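Local coordinates for protein Dye-decolorizing peroxidase tfu_3078 (Thermobifida fusca, PDB 5FW4) that uses a non-covalently bound heme b to oxidise dyes and other compounds with hydrogen peroxide, reacting most readily with anthraquinone dyes, at residues A[96-101]-A[153-157]. Sequence-based numbering, arbitrary orientation.
Sequences NPDTAR and AIDAE
Arg-101, one turn into helix 97-120, reaches across Ile-154 at the C-terminal end of helix 148-153. Its CB rests on Ile-154 CG2 at 3.9 Å. With CG anti to the backbone N (chi1 -170°) the chain runs out extended, then bends at chi3 (-71°), which brings the guanidinium over the isoleucine. NE gives its hydrogen to a water in the guanidinium plane, 2.6 Å from NE to the water O; that water also donates weakly to Pro-97 O and Ile-154 O. Ile-154 CD1 covers one face of the group, 3.8 Å from CZ and displaced toward its rim. NH2 makes a weak, bent bond to Ile-154 O (3.1 Å, 135° at the hydrogen) and touches Ala-156 CB, while NH1 bonds to Ile-428 O of helix 425-428. A leucine here would probably leave both carbonyls without this donor and the water without its NE partner. Pro-97 CA points a C-H at Ala-153 O (3.3 Å), and the proline ring packs on Asp-155 CB. Asp-155, with positive phi, is C-prime of the Schellman motif ending helix 148-153. Ala-100 and Ala-153 both lie on Leu-89, joining two helix ends over the antiparallel sheet of the N-terminal half of this DyP-type peroxidase, away from the heme. Arg-101 NH2 lies 6.5 Å from Asp-155 OD2, so the arginine's charge is probably spread over carbonyls and a water.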
ATOM      1  N   ASN A  96     -18.598  27.786  13.064  1.00 46.02           N
ATOM      2  CA  ASN A  96     -19.252  29.041  12.645  1.00 46.37           C
ATOM      3  C   ASN A  96     -18.960  29.369  11.187  1.00 44.72           C
ATOM      4  O   ASN A  96     -17.794  29.348  10.786  1.00 42.25           O
ATOM      5  CB  ASN A  96     -18.749  30.213  13.495  1.00 48.39           C
ATOM      6  CG  ASN A  96     -19.169  30.105  14.951  1.00 50.70           C
ATOM      7  OD1 ASN A  96     -18.346  29.805  15.817  1.00 52.52           O
ATOM      8  ND2 ASN A  96     -20.453  30.342  15.228  1.00 49.41           N
ATOM      9  N   PRO A  97     -20.006  29.710  10.396  1.00 45.49           N
ATOM     10  CA  PRO A  97     -19.865  29.950   8.951  1.00 43.54           C
ATOM     11  C   PRO A  97     -18.699  30.844   8.576  1.00 43.06           C
ATOM     12  O   PRO A  97     -18.017  30.595   7.598  1.00 41.22           O
ATOM     13  CB  PRO A  97     -21.179  30.634   8.566  1.00 44.69           C
ATOM     14  CG  PRO A  97     -22.160  30.247   9.606  1.00 45.59           C
ATOM     15  CD  PRO A  97     -21.409  29.827  10.841  1.00 46.58           C
ATOM     16  N   ASP A  98     -18.467  31.880   9.369  1.00 44.67           N
ATOM     17  CA  ASP A  98     -17.452  32.869   9.041  1.00 44.86           C
ATOM     18  C   ASP A  98     -16.016  32.336   9.146  1.00 40.08           C
ATOM     19  O   ASP A  98     -15.242  32.461   8.207  1.00 38.08           O
ATOM     20  CB  ASP A  98     -17.684  34.088   9.914  1.00 49.25           C
ATOM     21  CG  ASP A  98     -19.109  34.587   9.796  1.00 54.25           C
ATOM     22  OD1 ASP A  98     -19.452  35.159   8.735  1.00 57.40           O
ATOM     23  OD2 ASP A  98     -19.904  34.346  10.732  1.00 58.05           O
ATOM     24  N   THR A  99     -15.659  31.739  10.278  1.00 37.75           N
ATOM     25  CA  THR A  99     -14.364  31.058  10.389  1.00 36.49           C
ATOM     26  C   THR A  99     -14.309  29.814   9.482  1.00 33.82           C
ATOM     27  O   THR A  99     -13.254  29.462   8.996  1.00 32.30           O
ATOM     28  CB  THR A  99     -14.050  30.611  11.827  1.00 36.76           C
ATOM     29  OG1 THR A  99     -15.180  29.921  12.380  1.00 35.83           O
ATOM     30  CG2 THR A  99     -13.681  31.823  12.694  1.00 38.93           C
ATOM     31  N   ALA A 100     -15.449  29.154   9.276  1.00 33.72           N
ATOM     32  CA  ALA A 100     -15.516  27.991   8.387  1.00 33.02           C
ATOM     33  C   ALA A 100     -15.079  28.446   6.990  1.00 33.96           C
ATOM     34  O   ALA A 100     -14.147  27.887   6.402  1.00 33.00           O
ATOM     35  CB  ALA A 100     -16.922  27.412   8.351  1.00 32.69           C
ATOM     36  N   ARG A 101     -15.722  29.499   6.498  1.00 35.10           N
ATOM     37  CA  ARG A 101     -15.459  30.006   5.161  1.00 36.88           C
ATOM     38  C   ARG A 101     -14.015  30.544   4.997  1.00 37.08           C
ATOM     39  O   ARG A 101     -13.409  30.368   3.944  1.00 36.32           O
ATOM     40  CB  ARG A 101     -16.516  31.065   4.789  1.00 38.17           C
ATOM     41  CG  ARG A 101     -16.489  31.497   3.336  1.00 39.98           C
ATOM     42  CD  ARG A 101     -17.520  32.564   3.003  1.00 42.78           C
ATOM     43  NE  ARG A 101     -18.900  32.068   3.004  1.00 44.38           N
ATOM     44  CZ  ARG A 101     -19.584  31.641   1.931  1.00 44.96           C
ATOM     45  NH1 ARG A 101     -19.046  31.630   0.708  1.00 45.06           N
ATOM     46  NH2 ARG A 101     -20.837  31.226   2.087  1.00 44.81           N
ATOM     47  N   ALA A 153     -21.345  23.879   6.344  1.00 34.04           N
ATOM     48  CA  ALA A 153     -20.471  24.597   7.273  1.00 35.01           C
ATOM     49  C   ALA A 153     -20.371  26.076   6.991  1.00 34.24           C
ATOM     50  O   ALA A 153     -20.353  26.867   7.910  1.00 35.57           O
ATOM     51  CB  ALA A 153     -19.077  23.993   7.272  1.00 33.87           C
ATOM     52  N   ILE A 154     -20.263  26.452   5.718  1.00 34.28           N
ATOM     53  CA  ILE A 154     -20.060  27.860   5.375  1.00 34.62           C
ATOM     54  C   ILE A 154     -21.386  28.610   5.124  1.00 36.81           C
ATOM     55  O   ILE A 154     -21.385  29.773   4.718  1.00 38.66           O
ATOM     56  CB  ILE A 154     -19.024  28.015   4.224  1.00 33.85           C
ATOM     57  CG1 ILE A 154     -19.561  27.479   2.880  1.00 33.07           C
ATOM     58  CG2 ILE A 154     -17.721  27.328   4.608  1.00 32.07           C
ATOM     59  CD1 ILE A 154     -18.786  27.980   1.693  1.00 33.13           C
ATOM     60  N   ASP A 155     -22.502  27.937   5.408  1.00 37.15           N
ATOM     61  CA  ASP A 155     -23.841  28.511   5.319  1.00 40.02           C
ATOM     62  C   ASP A 155     -24.116  28.910   3.875  1.00 40.09           C
ATOM     63  O   ASP A 155     -24.552  30.018   3.600  1.00 40.68           O
ATOM     64  CB  ASP A 155     -23.991  29.701   6.297  1.00 42.03           C
ATOM     65  CG  ASP A 155     -25.395  30.312   6.300  1.00 44.30           C
ATOM     66  OD1 ASP A 155     -26.376  29.596   6.003  1.00 45.20           O
ATOM     67  OD2 ASP A 155     -25.507  31.517   6.618  1.00 43.81           O
ATOM     68  N   ALA A 156     -23.854  27.991   2.952  1.00 39.60           N
ATOM     69  CA  ALA A 156     -23.973  28.290   1.530  1.00 39.47           C
ATOM     70  C   ALA A 156     -24.822  27.238   0.823  1.00 40.07           C
ATOM     71  O   ALA A 156     -24.498  26.837  -0.293  1.00 40.25           O
ATOM     72  CB  ALA A 156     -22.588  28.366   0.895  1.00 38.94           C
ATOM     73  N   GLU A 157     -25.896  26.790   1.470  1.00 41.56           N
ATOM     74  CA  GLU A 157     -26.774  25.765   0.892  1.00 42.46           C
ATOM     75  C   GLU A 157     -27.456  26.246  -0.396  1.00 43.74           C
ATOM     76  O   GLU A 157     -27.736  25.434  -1.296  1.00 42.51           O
ATOM     77  CB  GLU A 157     -27.814  25.298   1.911  1.00 44.07           C
ATOM     78  CG  GLU A 157     -27.278  24.352   2.979  1.00 46.14           C
ATOM     79  CD  GLU A 157     -26.908  22.980   2.429  1.00 48.14           C
ATOM     80  OE1 GLU A 157     -26.891  22.803   1.187  1.00 49.00           O
ATOM     81  OE2 GLU A 157     -26.626  22.069   3.235  1.00 50.00           O
TER
HETATM   82  O   HOH W   1     -19.464  32.351   5.541  1.00 44.53           O